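Cytochrome c, 1 heme-binding site (Geobacter sulfurreducens, PDB 4RLR) is a monoheme cytochrome that binds one covalently attached heme and probably carries electrons, being essential for accepting electrons from an electrode. Local coordinates at residues P27-F32 with I55-W60; G19-D24 with G82-H87; G45-M48 with S52-I55; V108-K113 with K119-A124. All coordinates share one frame; numbering follows the deposited sequence.

Contact 1: P27-F32 with I55-W60; sequences PEYHAF and IFYTAW. With ZN (zinc ion), chain D; HEM (protoporphyrin IX containing Fe), chain B.
Tyr29 packs against both Phe56 and Tyr57, and these two aromatic neighbours make up the whole meeting of 27-32 with 55-60. The contact is apolar in the main. From the first turn of helix 29-34 the CB of Tyr29 sits 3.8 Å from CE1 of Phe56, while the phenol oxygen of Tyr57 reaches the same carbon, with Tyr57 OH 3.4 Å from Tyr29 CB. Tyr29 CD1 lies near the plane of the Tyr57 ring, at its edge. Within 55-60 the two rings also pack together: CD1 of Phe56 stands 3.4 Å above the centre of the Tyr57 ring.

Both tyrosines line the propionate edge of the heme pocket in this all-helical monoheme cytochrome. With CG trans to its backbone N (chi1 -178°), Tyr29 swings its ring beside one propionate, its CE1 3.2 Å from O2A of the heme. Tyr57 meets the methylene part of that propionate, CE1 lying 3.9 Å from CBA. Phe32, one turn on, covers the other propionate arm through CZ. Cutting Tyr29 back to an alanine would probably strip one flank from the heme propionate and open a gap between helix 29-34 and the Phe56 and Tyr57 pair.

Metal binding adds a polar outer side. His30 NE2 holds a zinc ion at 2.0 Å, which also carries a water, and CD2 of Tyr29 lies 3.8 Å above the plane of the His30 imidazole, offset toward the ring's rim. Glu28, the N-cap residue of the helix, hydrogen-bonds through OE2 to His53.

Contact 2: G19-D24 with G82-H87; sequences GCHGAD and GNMYRH. With ZN (zinc ion), chain E; HEM (protoporphyrin IX containing Fe), chain B.
His21 and Met84 meet across the heme iron, one from 19-24 and the other from 82-87, and metal coordination carries the contact. NE2 of His21 binds the iron at 2.0 Å and SD of Met84 at 2.3 Å from the opposite face of the porphyrin. The sulfur lies at the edge of the imidazole, close to its plane. To deliver it, the methionine chain turns about CB-CG (chi2 -72°) and again about CG-SD. A second metal lies on the Met84 side of the heme: ND1 of His87 binds a zinc ion at 2.0 Å, with a water in its shell.

Covalent attachment belongs to the histidine side. Cys20, the second cysteine of the CXXCH motif, places SG 2.2 Å from heme CAC, the vinyl-derived carbon that carries the thioether in c-type cytochromes.

Polar bonds hold the histidine from behind and tie the heme to the methionine side. His21 ND1 is hydrogen-bonded to the O of Met46, which, with the iron, limits rotation of the imidazole. Asn83 ND2 donates to the propionate oxygen O2D of the heme at 3.0 Å, and Arg69 NH1 also hydrogen-bonds to the heme.

Packing is concentrated at His87: heme methyl CMC lies 3.3 Å above the plane of the imidazole, over its centre, and CG of Arg86 covers the opposite face.

With the iron filled on both faces by protein ligands, the site has the chemistry of an electron carrier rather than of an oxygen binder, and the hydrogen bond from His21 to Met46 would be expected to strengthen the imidazole as a donor.

Contact 3: G45-M48 with S52-I55; sequences GMRM and SHLI. With HEM (protoporphyrin IX containing Fe), chain B.
The guanidinium of Arg47 lies flat over the imidazole of His53, the two centres 4.4 Å apart and their planes turned by 27°. The aliphatic arm joins in, since CD of Arg47 stands over the middle of the ring, 3.7 Å from its centroid and 9° off the normal, a CH-pi contact. Farther out, NH1 passes CE1 of His53 at 3.6 Å. An extended chain from CG to NE, with CG trans to N (chi1 -177°), carries the group across the ring. NE makes a salt bridge with Asp49, while both ring nitrogens of His53 are hydrogen-bonded, ND1 to Thr50 OG1. Replacing Arg47 with a serine would probably uncover this face of the imidazole and leave Asp49 without its charged mate.

The end of Met48 leads away from 52-55 to the heme. Its SD passes Leu54 CD1 at 4.1 Å, and its straight chain goes on to lay CE on the porphyrin, 3.5 Å from heme C3A.

Helix 51-55 thus follows closely on the heme-lining loop. Leu54 packs against helices 5-16 and 92-106, on Ile9 and Trp105, and Met46 packs against Tyr29 and Phe32 of helix 29-34.

Contact 4: V108-K113 with K119-A124; sequences VWNLKK and KEELNA
Glu121 reaches from helix 119-123 to Asn110 and Lys112 of the loop at 108-113. Its CB already lies 3.7 Å from ND2 of Asn110, and CG runs on past the same amide nitrogen. CG is trans to the carbonyl carbon (chi1 -67°) and the chain stays extended to CD, so the carboxylate is carried out over the loop, where CD has Lys112 NZ and Asn110 ND2 near it in directions about at right angles.

The two oxygens then share the partners unequally. OE2 takes both: the ammonium of Lys112 comes to its syn side, with NZ to OE2 at 2.9 Å and 15° out of the carboxylate plane, while Asn110 ND2 adds a weak bond at 3.2 Å. The amide is turned 64° from the carboxylate. Glu121 OE1 has a weaker bond to Lys112 NZ at 3.2 Å. A water bridges these same two atoms. A second water links Asn110 ND2 to the backbone O of Glu121, giving the amide another route to the helix.

Asn110 is held from its other end as well: OD1 accepts from the backbone N of Lys112 at 2.8 Å, an Asx turn that fixes the amide facing the glutamate.

Beyond the polar group, Val108 CG2 touches Ala124 CB at a tight 3.4 Å at the end of the helix. The contact ties the short helix 119-123, near the C-terminus, to the segment that leaves helix 92-106: a surface salt bridge beside an Asx turn that orients the neighbouring amide, at the periphery of this helical cytochrome and away from the heme.

Along the chain contact 2 spans the longest stretch, from 19-24 to 82-87, and both contact 1 and contact 3 fall within it; contact 4 follows after helix 92-106. Contacts 1 and 3 lie about 6 Å apart between centres and share Ile55, while contact 2 is about 10 Å from contact 3 and 14 Å from contact 1. These three surround one heme, contact 1 at the propionate edge, contact 3 on the histidine face and contact 2 at the iron. Contact 4 stands apart, about 23 Å from contact 2 between centres and across the chain's centre from it, touching contact 1 only through Leu122 against Ala59. Cofactor binding and C-terminal packing are thus spatially separate.

Contact 1: P27-F32 with I55-W60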
# COMPACT_ATOMS: atom_id res chain seq x y z
N PRO A 27 -12.03 7.77 -6.59
CA PRO A 27 -11.97 6.61 -7.48
C PRO A 27 -10.56 6.30 -7.98
O PRO A 27 -10.29 5.17 -8.35
CB PRO A 27 -12.83 7.03 -8.68
CG PRO A 27 -13.51 8.29 -8.28
CD PRO A 27 -12.81 8.89 -7.15
N GLU A 28 -9.68 7.30 -7.99
CA GLU A 28 -8.33 7.14 -8.51
C GLU A 28 -7.47 8.18 -7.80
O GLU A 28 -7.99 9.15 -7.29
CB GLU A 28 -8.30 7.41 -10.02
CG GLU A 28 -9.11 6.47 -10.91
CD GLU A 28 -8.63 5.00 -10.93
OE1 GLU A 28 -7.46 4.71 -10.55
OE2 GLU A 28 -9.45 4.13 -11.32
N TYR A 29 -6.15 7.99 -7.83
CA TYR A 29 -5.21 8.92 -7.21
C TYR A 29 -5.41 10.38 -7.63
O TYR A 29 -5.52 11.27 -6.79
CB TYR A 29 -3.77 8.51 -7.52
CG TYR A 29 -2.81 9.44 -6.84
CD1 TYR A 29 -2.69 9.40 -5.46
CD2 TYR A 29 -2.11 10.41 -7.54
CE1 TYR A 29 -1.88 10.29 -4.80
CE2 TYR A 29 -1.27 11.32 -6.87
CZ TYR A 29 -1.16 11.25 -5.50
OH TYR A 29 -0.35 12.12 -4.80
N HIS A 30 -5.47 10.65 -8.93
CA HIS A 30 -5.48 12.04 -9.37
C HIS A 30 -6.83 12.66 -9.07
O HIS A 30 -6.90 13.86 -8.84
CB HIS A 30 -5.06 12.18 -10.82
CG HIS A 30 -3.57 12.31 -10.99
ND1 HIS A 30 -2.92 13.52 -10.85
CD2 HIS A 30 -2.61 11.39 -11.21
CE1 HIS A 30 -1.63 13.34 -11.02
NE2 HIS A 30 -1.41 12.06 -11.24
N ALA A 31 -7.86 11.82 -8.98
CA ALA A 31 -9.16 12.27 -8.49
C ALA A 31 -9.05 12.81 -7.08
O ALA A 31 -9.60 13.86 -6.77
CB ALA A 31 -10.19 11.15 -8.55
N PHE A 32 -8.31 12.11 -6.22
CA PHE A 32 -8.02 12.60 -4.87
C PHE A 32 -7.19 13.91 -4.92
O PHE A 32 -7.60 14.93 -4.36
CB PHE A 32 -7.28 11.51 -4.04
CG PHE A 32 -6.85 11.98 -2.66
CD1 PHE A 32 -7.76 12.08 -1.63
CD2 PHE A 32 -5.53 12.35 -2.42
CE1 PHE A 32 -7.38 12.54 -0.38
CE2 PHE A 32 -5.14 12.81 -1.15
CZ PHE A 32 -6.07 12.90 -0.14
N ILE A 55 -1.84 -2.28 -6.84
CA ILE A 55 -0.51 -2.36 -7.49
C ILE A 55 -0.04 -1.05 -8.16
O ILE A 55 1.16 -0.88 -8.42
CB ILE A 55 -0.43 -3.54 -8.45
CG1 ILE A 55 -1.23 -3.28 -9.73
CG2 ILE A 55 -0.87 -4.84 -7.74
CD1 ILE A 55 -0.88 -4.22 -10.85
N PHE A 56 -0.98 -0.11 -8.38
CA PHE A 56 -0.69 1.27 -8.79
C PHE A 56 0.41 1.89 -7.91
O PHE A 56 1.25 2.70 -8.38
CB PHE A 56 -2.00 2.09 -8.73
CG PHE A 56 -1.90 3.52 -9.22
CD1 PHE A 56 -1.44 4.54 -8.36
CD2 PHE A 56 -2.31 3.87 -10.49
CE1 PHE A 56 -1.37 5.84 -8.79
CE2 PHE A 56 -2.24 5.18 -10.92
CZ PHE A 56 -1.77 6.16 -10.06
N TYR A 57 0.40 1.48 -6.65
CA TYR A 57 1.25 2.04 -5.60
C TYR A 57 2.48 1.19 -5.31
O TYR A 57 3.17 1.40 -4.32
CB TYR A 57 0.40 2.21 -4.34
CG TYR A 57 -0.75 3.14 -4.62
CD1 TYR A 57 -0.56 4.52 -4.54
CD2 TYR A 57 -2.01 2.65 -5.01
CE1 TYR A 57 -1.61 5.40 -4.81
CE2 TYR A 57 -3.06 3.52 -5.29
CZ TYR A 57 -2.84 4.89 -5.21
OH TYR A 57 -3.85 5.75 -5.49
N THR A 58 2.79 0.26 -6.19
CA THR A 58 3.95 -0.59 -5.98
C THR A 58 5.02 -0.30 -7.02
O THR A 58 5.91 0.45 -6.72
CB THR A 58 3.58 -2.07 -5.86
OG1 THR A 58 3.01 -2.52 -7.09
CG2 THR A 58 2.59 -2.28 -4.70
N ALA A 59 4.95 -0.88 -8.21
CA ALA A 59 5.96 -0.61 -9.25
C ALA A 59 5.70 0.64 -10.09
O ALA A 59 6.64 1.36 -10.48
CB ALA A 59 6.08 -1.81 -10.17
N TRP A 60 4.42 0.89 -10.41
CA TRP A 60 4.09 1.93 -11.38
C TRP A 60 2.58 2.12 -11.40
O TRP A 60 1.84 1.15 -11.34
CB TRP A 60 4.58 1.52 -12.77
CG TRP A 60 4.24 2.52 -13.83
CD1 TRP A 60 4.97 3.61 -14.19
CD2 TRP A 60 3.09 2.51 -14.68
NE1 TRP A 60 4.32 4.30 -15.19
CE2 TRP A 60 3.17 3.63 -15.52
CE3 TRP A 60 1.98 1.65 -14.80
CZ2 TRP A 60 2.18 3.94 -16.44
CZ3 TRP A 60 1.01 1.95 -15.73
CH2 TRP A 60 1.12 3.08 -16.53
ZN ZN D . 0.43 11.29 -11.29
CHA HEM B . -2.84 7.45 1.92
CHB HEM B . -2.10 2.68 2.14
CHC HEM B . -5.18 2.58 5.84
CHD HEM B . -6.37 7.18 5.24
C1A HEM B . -2.32 6.18 1.74
C2A HEM B . -1.23 5.87 0.85
C3A HEM B . -1.02 4.56 0.90
C4A HEM B . -1.96 3.99 1.83
CMA HEM B . 0.02 3.74 0.11
CAA HEM B . -0.48 6.92 0.01
CBA HEM B . -1.08 7.15 -1.37
CGA HEM B . -0.14 8.08 -2.12
O1A HEM B . 0.89 7.64 -2.67
O2A HEM B . -0.42 9.29 -2.16
C1B HEM B . -2.89 2.24 3.17
C2B HEM B . -2.93 0.90 3.65
C3B HEM B . -3.77 0.86 4.68
C4B HEM B . -4.28 2.20 4.88
CMB HEM B . -2.12 -0.21 2.98
CAB HEM B . -4.15 -0.34 5.56
CBB HEM B . -3.13 -1.08 6.06
C1C HEM B . -5.79 3.80 5.96
C2C HEM B . -6.82 4.09 6.92
C3C HEM B . -7.18 5.38 6.75
C4C HEM B . -6.34 5.91 5.70
CMC HEM B . -7.41 3.03 7.89
CAC HEM B . -8.22 6.24 7.53
CBC HEM B . -8.45 6.05 8.85
C1D HEM B . -5.55 7.66 4.25
C2D HEM B . -5.65 9.00 3.74
C3D HEM B . -4.54 9.09 2.69
C4D HEM B . -3.90 7.79 2.70
CMD HEM B . -6.68 10.07 4.17
CAD HEM B . -4.19 10.30 1.82
CBD HEM B . -3.42 11.34 2.63
CGD HEM B . -2.04 10.80 2.88
O1D HEM B . -1.22 10.61 1.95
O2D HEM B . -1.75 10.53 4.06
NA HEM B . -2.73 5.02 2.35
NB HEM B . -3.71 3.02 3.95
NC HEM B . -5.50 4.95 5.25
ND HEM B . -4.52 6.98 3.62
FE HEM B . -4.14 4.90 3.77
O HOH W 1 0.17 9.44 -12.15

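Contact 2: G19-D24 with G82-H87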
# COMPACT_ATOMS: atom_id res chain seq x y z
N GLY A 19 -11.70 0.73 4.83
CA GLY A 19 -12.52 1.75 5.46
C GLY A 19 -12.31 3.14 4.87
O GLY A 19 -13.21 3.98 4.86
N CYS A 20 -11.11 3.40 4.38
CA CYS A 20 -10.70 4.75 3.93
C CYS A 20 -10.17 4.68 2.50
O CYS A 20 -9.77 5.70 1.92
CB CYS A 20 -9.60 5.31 4.85
SG CYS A 20 -10.03 5.39 6.56
N HIS A 21 -10.12 3.48 1.96
CA HIS A 21 -9.56 3.27 0.63
C HIS A 21 -10.49 2.39 -0.23
O HIS A 21 -10.02 1.74 -1.15
CB HIS A 21 -8.17 2.65 0.71
CG HIS A 21 -7.10 3.55 1.26
ND1 HIS A 21 -6.57 4.60 0.56
CD2 HIS A 21 -6.42 3.51 2.43
CE1 HIS A 21 -5.63 5.19 1.27
NE2 HIS A 21 -5.51 4.53 2.42
N GLY A 22 -11.79 2.39 0.07
CA GLY A 22 -12.75 1.62 -0.72
C GLY A 22 -13.84 2.40 -1.43
O GLY A 22 -13.58 3.32 -2.19
N ALA A 23 -15.09 2.01 -1.20
CA ALA A 23 -16.22 2.58 -1.95
C ALA A 23 -16.46 4.06 -1.71
O ALA A 23 -17.05 4.73 -2.55
CB ALA A 23 -17.49 1.82 -1.64
N ASP A 24 -16.01 4.57 -0.56
CA ASP A 24 -16.22 5.97 -0.22
C ASP A 24 -15.03 6.87 -0.49
O ASP A 24 -15.07 8.07 -0.17
CB ASP A 24 -16.62 6.10 1.24
CG ASP A 24 -17.99 5.51 1.51
OD1 ASP A 24 -18.92 5.77 0.72
OD2 ASP A 24 -18.12 4.75 2.48
N GLY A 82 6.26 4.73 8.17
CA GLY A 82 5.31 5.33 7.25
C GLY A 82 3.97 5.60 7.94
O GLY A 82 3.58 4.91 8.89
N ASN A 83 3.22 6.57 7.45
CA ASN A 83 2.02 7.01 8.14
C ASN A 83 0.82 6.05 8.00
O ASN A 83 -0.24 6.33 8.52
CB ASN A 83 1.67 8.44 7.72
CG ASN A 83 0.97 8.52 6.37
OD1 ASN A 83 1.09 7.61 5.54
ND2 ASN A 83 0.24 9.61 6.13
N MET A 84 0.99 4.91 7.34
CA MET A 84 -0.08 3.90 7.29
C MET A 84 0.26 2.63 8.06
O MET A 84 -0.60 1.75 8.21
CB MET A 84 -0.45 3.55 5.85
CG MET A 84 -1.00 4.74 5.05
SD MET A 84 -2.66 5.28 5.52
CE MET A 84 -2.42 7.05 5.68
N TYR A 85 1.49 2.54 8.56
CA TYR A 85 1.94 1.37 9.30
C TYR A 85 1.03 1.08 10.51
O TYR A 85 0.81 -0.06 10.83
CB TYR A 85 3.39 1.56 9.77
CG TYR A 85 3.92 0.46 10.67
CD1 TYR A 85 4.13 -0.81 10.20
CD2 TYR A 85 4.23 0.71 11.99
CE1 TYR A 85 4.61 -1.83 11.04
CE2 TYR A 85 4.71 -0.28 12.82
CZ TYR A 85 4.91 -1.54 12.34
OH TYR A 85 5.39 -2.53 13.17
N ARG A 86 0.49 2.12 11.13
CA ARG A 86 -0.32 1.97 12.33
C ARG A 86 -1.56 1.16 12.06
O ARG A 86 -2.09 0.45 12.95
CB ARG A 86 -0.72 3.34 12.95
CG ARG A 86 -1.65 4.22 12.13
CD ARG A 86 -1.76 5.62 12.80
NE ARG A 86 -2.77 6.48 12.17
CZ ARG A 86 -4.06 6.55 12.53
NH1 ARG A 86 -4.51 5.81 13.53
NH2 ARG A 86 -4.90 7.37 11.88
N HIS A 87 -2.04 1.24 10.82
CA HIS A 87 -3.25 0.54 10.43
C HIS A 87 -3.06 -0.95 10.29
O HIS A 87 -4.04 -1.66 10.11
CB HIS A 87 -3.80 1.16 9.15
CG HIS A 87 -4.24 2.56 9.35
ND1 HIS A 87 -5.15 2.90 10.33
CD2 HIS A 87 -3.81 3.73 8.81
CE1 HIS A 87 -5.30 4.21 10.34
NE2 HIS A 87 -4.50 4.73 9.44
ZN ZN E . -6.57 1.79 11.32
CHA HEM B . -2.84 7.45 1.92
CHB HEM B . -2.10 2.68 2.14
CHC HEM B . -5.18 2.58 5.84
CHD HEM B . -6.37 7.18 5.24
C1A HEM B . -2.32 6.18 1.74
C2A HEM B . -1.23 5.87 0.85
C3A HEM B . -1.02 4.56 0.90
C4A HEM B . -1.96 3.99 1.83
CMA HEM B . 0.02 3.74 0.11
CAA HEM B . -0.48 6.92 0.01
CBA HEM B . -1.08 7.15 -1.37
CGA HEM B . -0.14 8.08 -2.12
O1A HEM B . 0.89 7.64 -2.67
O2A HEM B . -0.42 9.29 -2.16
C1B HEM B . -2.89 2.24 3.17
C2B HEM B . -2.93 0.90 3.65
C3B HEM B . -3.77 0.86 4.68
C4B HEM B . -4.28 2.20 4.88
CMB HEM B . -2.12 -0.21 2.98
CAB HEM B . -4.15 -0.34 5.56
CBB HEM B . -3.13 -1.08 6.06
C1C HEM B . -5.79 3.80 5.96
C2C HEM B . -6.82 4.09 6.92
C3C HEM B . -7.18 5.38 6.75
C4C HEM B . -6.34 5.91 5.70
CMC HEM B . -7.41 3.03 7.89
CAC HEM B . -8.22 6.24 7.53
CBC HEM B . -8.45 6.05 8.85
C1D HEM B . -5.55 7.66 4.25
C2D HEM B . -5.65 9.00 3.74
C3D HEM B . -4.54 9.09 2.69
C4D HEM B . -3.90 7.79 2.70
CMD HEM B . -6.68 10.07 4.17
CAD HEM B . -4.19 10.30 1.82
CBD HEM B . -3.42 11.34 2.63
CGD HEM B . -2.04 10.80 2.88
O1D HEM B . -1.22 10.61 1.95
O2D HEM B . -1.75 10.53 4.06
NA HEM B . -2.73 5.02 2.35
NB HEM B . -3.71 3.02 3.95
NC HEM B . -5.50 4.95 5.25
ND HEM B . -4.52 6.98 3.62
FE HEM B . -4.14 4.90 3.77
O HOH W 2 -6.69 0.00 10.29

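Contact 3: G45-M48 with S52-I55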
# COMPACT_ATOMS: atom_id res chain seq x y z
N GLY A 45 -9.22 8.55 1.70
CA GLY A 45 -8.14 8.70 0.77
C GLY A 45 -8.58 8.37 -0.64
O GLY A 45 -9.61 8.89 -1.12
N MET A 46 -7.81 7.51 -1.30
CA MET A 46 -8.12 7.06 -2.66
C MET A 46 -8.26 5.53 -2.72
O MET A 46 -7.72 4.80 -1.87
CB MET A 46 -7.07 7.54 -3.66
CG MET A 46 -5.68 6.93 -3.50
SD MET A 46 -4.80 7.30 -1.99
CE MET A 46 -4.57 9.07 -2.07
N ARG A 47 -9.04 5.09 -3.70
CA ARG A 47 -9.39 3.68 -3.89
C ARG A 47 -8.19 2.78 -4.02
O ARG A 47 -7.33 3.02 -4.86
CB ARG A 47 -10.28 3.52 -5.14
CG ARG A 47 -10.75 2.11 -5.38
CD ARG A 47 -11.76 2.05 -6.52
NE ARG A 47 -12.42 0.76 -6.49
CZ ARG A 47 -13.18 0.26 -7.46
NH1 ARG A 47 -13.37 0.93 -8.60
NH2 ARG A 47 -13.75 -0.92 -7.27
N MET A 48 -8.14 1.74 -3.20
CA MET A 48 -7.10 0.71 -3.31
C MET A 48 -7.70 -0.69 -3.10
O MET A 48 -6.99 -1.64 -2.83
CB MET A 48 -6.02 0.95 -2.25
CG MET A 48 -5.19 2.14 -2.48
SD MET A 48 -3.90 2.27 -1.24
CE MET A 48 -3.52 3.98 -1.44
N SER A 52 -5.83 -4.24 -9.19
CA SER A 52 -5.25 -3.20 -10.08
C SER A 52 -5.14 -1.85 -9.37
O SER A 52 -4.21 -1.09 -9.60
CB SER A 52 -6.04 -3.04 -11.38
OG SER A 52 -5.95 -4.22 -12.13
N HIS A 53 -6.07 -1.55 -8.47
CA HIS A 53 -6.01 -0.27 -7.79
C HIS A 53 -4.87 -0.24 -6.79
O HIS A 53 -4.25 0.82 -6.63
CB HIS A 53 -7.35 0.11 -7.15
CG HIS A 53 -8.33 0.66 -8.13
ND1 HIS A 53 -9.24 -0.13 -8.82
CD2 HIS A 53 -8.52 1.92 -8.59
CE1 HIS A 53 -9.96 0.62 -9.62
NE2 HIS A 53 -9.56 1.87 -9.50
N LEU A 54 -4.53 -1.39 -6.20
CA LEU A 54 -3.45 -1.44 -5.20
C LEU A 54 -2.04 -1.47 -5.80
O LEU A 54 -1.16 -0.73 -5.33
CB LEU A 54 -3.64 -2.64 -4.26
CG LEU A 54 -2.69 -2.73 -3.05
CD1 LEU A 54 -2.78 -1.56 -2.05
CD2 LEU A 54 -2.98 -4.04 -2.37
N ILE A 55 -1.84 -2.28 -6.84
CA ILE A 55 -0.51 -2.36 -7.49
C ILE A 55 -0.04 -1.05 -8.16
O ILE A 55 1.16 -0.88 -8.42
CB ILE A 55 -0.43 -3.54 -8.45
CG1 ILE A 55 -1.23 -3.28 -9.73
CG2 ILE A 55 -0.87 -4.84 -7.74
CD1 ILE A 55 -0.88 -4.22 -10.85
CHA HEM B . -2.84 7.45 1.92
CHB HEM B . -2.10 2.68 2.14
CHC HEM B . -5.18 2.58 5.84
CHD HEM B . -6.37 7.18 5.24
C1A HEM B . -2.32 6.18 1.74
C2A HEM B . -1.23 5.87 0.85
C3A HEM B . -1.02 4.56 0.90
C4A HEM B . -1.96 3.99 1.83
CMA HEM B . 0.02 3.74 0.11
CAA HEM B . -0.48 6.92 0.01
CBA HEM B . -1.08 7.15 -1.37
CGA HEM B . -0.14 8.08 -2.12
O1A HEM B . 0.89 7.64 -2.67
O2A HEM B . -0.42 9.29 -2.16
C1B HEM B . -2.89 2.24 3.17
C2B HEM B . -2.93 0.90 3.65
C3B HEM B . -3.77 0.86 4.68
C4B HEM B . -4.28 2.20 4.88
CMB HEM B . -2.12 -0.21 2.98
CAB HEM B . -4.15 -0.34 5.56
CBB HEM B . -3.13 -1.08 6.06
C1C HEM B . -5.79 3.80 5.96
C2C HEM B . -6.82 4.09 6.92
C3C HEM B . -7.18 5.38 6.75
C4C HEM B . -6.34 5.91 5.70
CMC HEM B . -7.41 3.03 7.89
CAC HEM B . -8.22 6.24 7.53
CBC HEM B . -8.45 6.05 8.85
C1D HEM B . -5.55 7.66 4.25
C2D HEM B . -5.65 9.00 3.74
C3D HEM B . -4.54 9.09 2.69
C4D HEM B . -3.90 7.79 2.70
CMD HEM B . -6.68 10.07 4.17
CAD HEM B . -4.19 10.30 1.82
CBD HEM B . -3.42 11.34 2.63
CGD HEM B . -2.04 10.80 2.88
O1D HEM B . -1.22 10.61 1.95
O2D HEM B . -1.75 10.53 4.06
NA HEM B . -2.73 5.02 2.35
NB HEM B . -3.71 3.02 3.95
NC HEM B . -5.50 4.95 5.25
ND HEM B . -4.52 6.98 3.62
FE HEM B . -4.14 4.90 3.77

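Contact 4: V108-K113 with K119-A124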
# COMPACT_ATOMS: atom_id res chain seq x y z
N VAL A 108 10.43 -7.22 -3.45
CA VAL A 108 11.47 -6.41 -2.84
C VAL A 108 10.84 -5.14 -2.22
O VAL A 108 10.09 -4.46 -2.89
CB VAL A 108 12.58 -6.06 -3.88
CG1 VAL A 108 13.59 -5.09 -3.31
CG2 VAL A 108 13.31 -7.32 -4.34
N TRP A 109 11.15 -4.83 -0.96
CA TRP A 109 10.66 -3.61 -0.30
C TRP A 109 11.36 -2.33 -0.79
O TRP A 109 12.01 -1.63 -0.02
CB TRP A 109 10.79 -3.75 1.20
CG TRP A 109 9.78 -2.93 2.00
CD1 TRP A 109 10.05 -1.89 2.85
CD2 TRP A 109 8.36 -3.11 2.02
NE1 TRP A 109 8.86 -1.41 3.39
CE2 TRP A 109 7.82 -2.15 2.90
CE3 TRP A 109 7.49 -4.00 1.38
CZ2 TRP A 109 6.43 -2.06 3.15
CZ3 TRP A 109 6.11 -3.91 1.64
CH2 TRP A 109 5.61 -2.95 2.50
N ASN A 110 11.19 -1.99 -2.06
CA ASN A 110 11.86 -0.82 -2.61
C ASN A 110 11.11 0.49 -2.31
O ASN A 110 9.95 0.65 -2.71
CB ASN A 110 12.03 -1.00 -4.12
CG ASN A 110 13.06 -0.04 -4.71
OD1 ASN A 110 13.08 1.15 -4.41
ND2 ASN A 110 13.94 -0.58 -5.55
N LEU A 111 11.78 1.43 -1.65
CA LEU A 111 11.15 2.68 -1.26
C LEU A 111 11.33 3.82 -2.25
O LEU A 111 10.85 4.94 -2.01
CB LEU A 111 11.69 3.15 0.09
CG LEU A 111 11.76 2.20 1.28
CD1 LEU A 111 11.99 3.01 2.55
CD2 LEU A 111 10.51 1.40 1.44
N LYS A 112 12.04 3.57 -3.35
CA LYS A 112 12.37 4.63 -4.28
C LYS A 112 11.18 5.09 -5.07
O LYS A 112 10.16 4.40 -5.16
CB LYS A 112 13.42 4.17 -5.28
CG LYS A 112 14.79 3.97 -4.70
CD LYS A 112 15.69 3.25 -5.69
CE LYS A 112 17.02 2.88 -5.04
NZ LYS A 112 17.96 2.29 -6.05
N LYS A 113 11.34 6.27 -5.65
CA LYS A 113 10.30 6.94 -6.44
C LYS A 113 10.61 6.72 -7.92
O LYS A 113 11.73 6.33 -8.27
CB LYS A 113 10.23 8.45 -6.08
CG LYS A 113 9.39 8.70 -4.84
CD LYS A 113 9.37 10.14 -4.40
CE LYS A 113 8.62 10.28 -3.08
N LYS A 119 15.08 -0.30 -14.20
CA LYS A 119 14.34 -1.40 -14.74
C LYS A 119 14.61 -2.69 -13.97
O LYS A 119 13.70 -3.44 -13.70
CB LYS A 119 14.64 -1.56 -16.24
CG LYS A 119 13.94 -2.74 -16.90
CD LYS A 119 12.43 -2.69 -16.70
CE LYS A 119 11.64 -3.39 -17.81
NZ LYS A 119 11.90 -4.86 -17.95
N GLU A 120 15.86 -2.96 -13.60
CA GLU A 120 16.18 -4.22 -12.92
C GLU A 120 15.42 -4.29 -11.58
O GLU A 120 14.94 -5.34 -11.17
CB GLU A 120 17.71 -4.37 -12.71
N GLU A 121 15.28 -3.14 -10.93
CA GLU A 121 14.63 -3.08 -9.63
C GLU A 121 13.13 -3.29 -9.80
O GLU A 121 12.51 -4.02 -9.04
CB GLU A 121 14.90 -1.73 -8.96
CG GLU A 121 16.35 -1.53 -8.58
CD GLU A 121 16.60 -0.22 -7.87
OE1 GLU A 121 16.52 0.87 -8.51
OE2 GLU A 121 16.88 -0.28 -6.66
N LEU A 122 12.57 -2.65 -10.83
CA LEU A 122 11.18 -2.87 -11.21
C LEU A 122 10.89 -4.33 -11.43
O LEU A 122 9.80 -4.81 -11.12
CB LEU A 122 10.80 -2.06 -12.46
CG LEU A 122 10.74 -0.54 -12.29
CD1 LEU A 122 10.79 0.19 -13.64
CD2 LEU A 122 9.50 -0.12 -11.53
N ASN A 123 11.86 -5.08 -11.95
CA ASN A 123 11.60 -6.49 -12.23
C ASN A 123 11.34 -7.28 -10.96
O ASN A 123 10.70 -8.32 -10.98
CB ASN A 123 12.76 -7.12 -13.01
CG ASN A 123 12.95 -6.51 -14.40
OD1 ASN A 123 11.99 -6.12 -15.08
ND2 ASN A 123 14.21 -6.45 -14.84
N ALA A 124 11.82 -6.78 -9.83
CA ALA A 124 11.83 -7.56 -8.60
C ALA A 124 10.53 -7.41 -7.83
O ALA A 124 10.33 -8.05 -6.78
CB ALA A 124 12.98 -7.11 -7.74
O HOH W 3 13.61 -3.54 -6.44
O HOH W 4 17.92 3.09 -8.58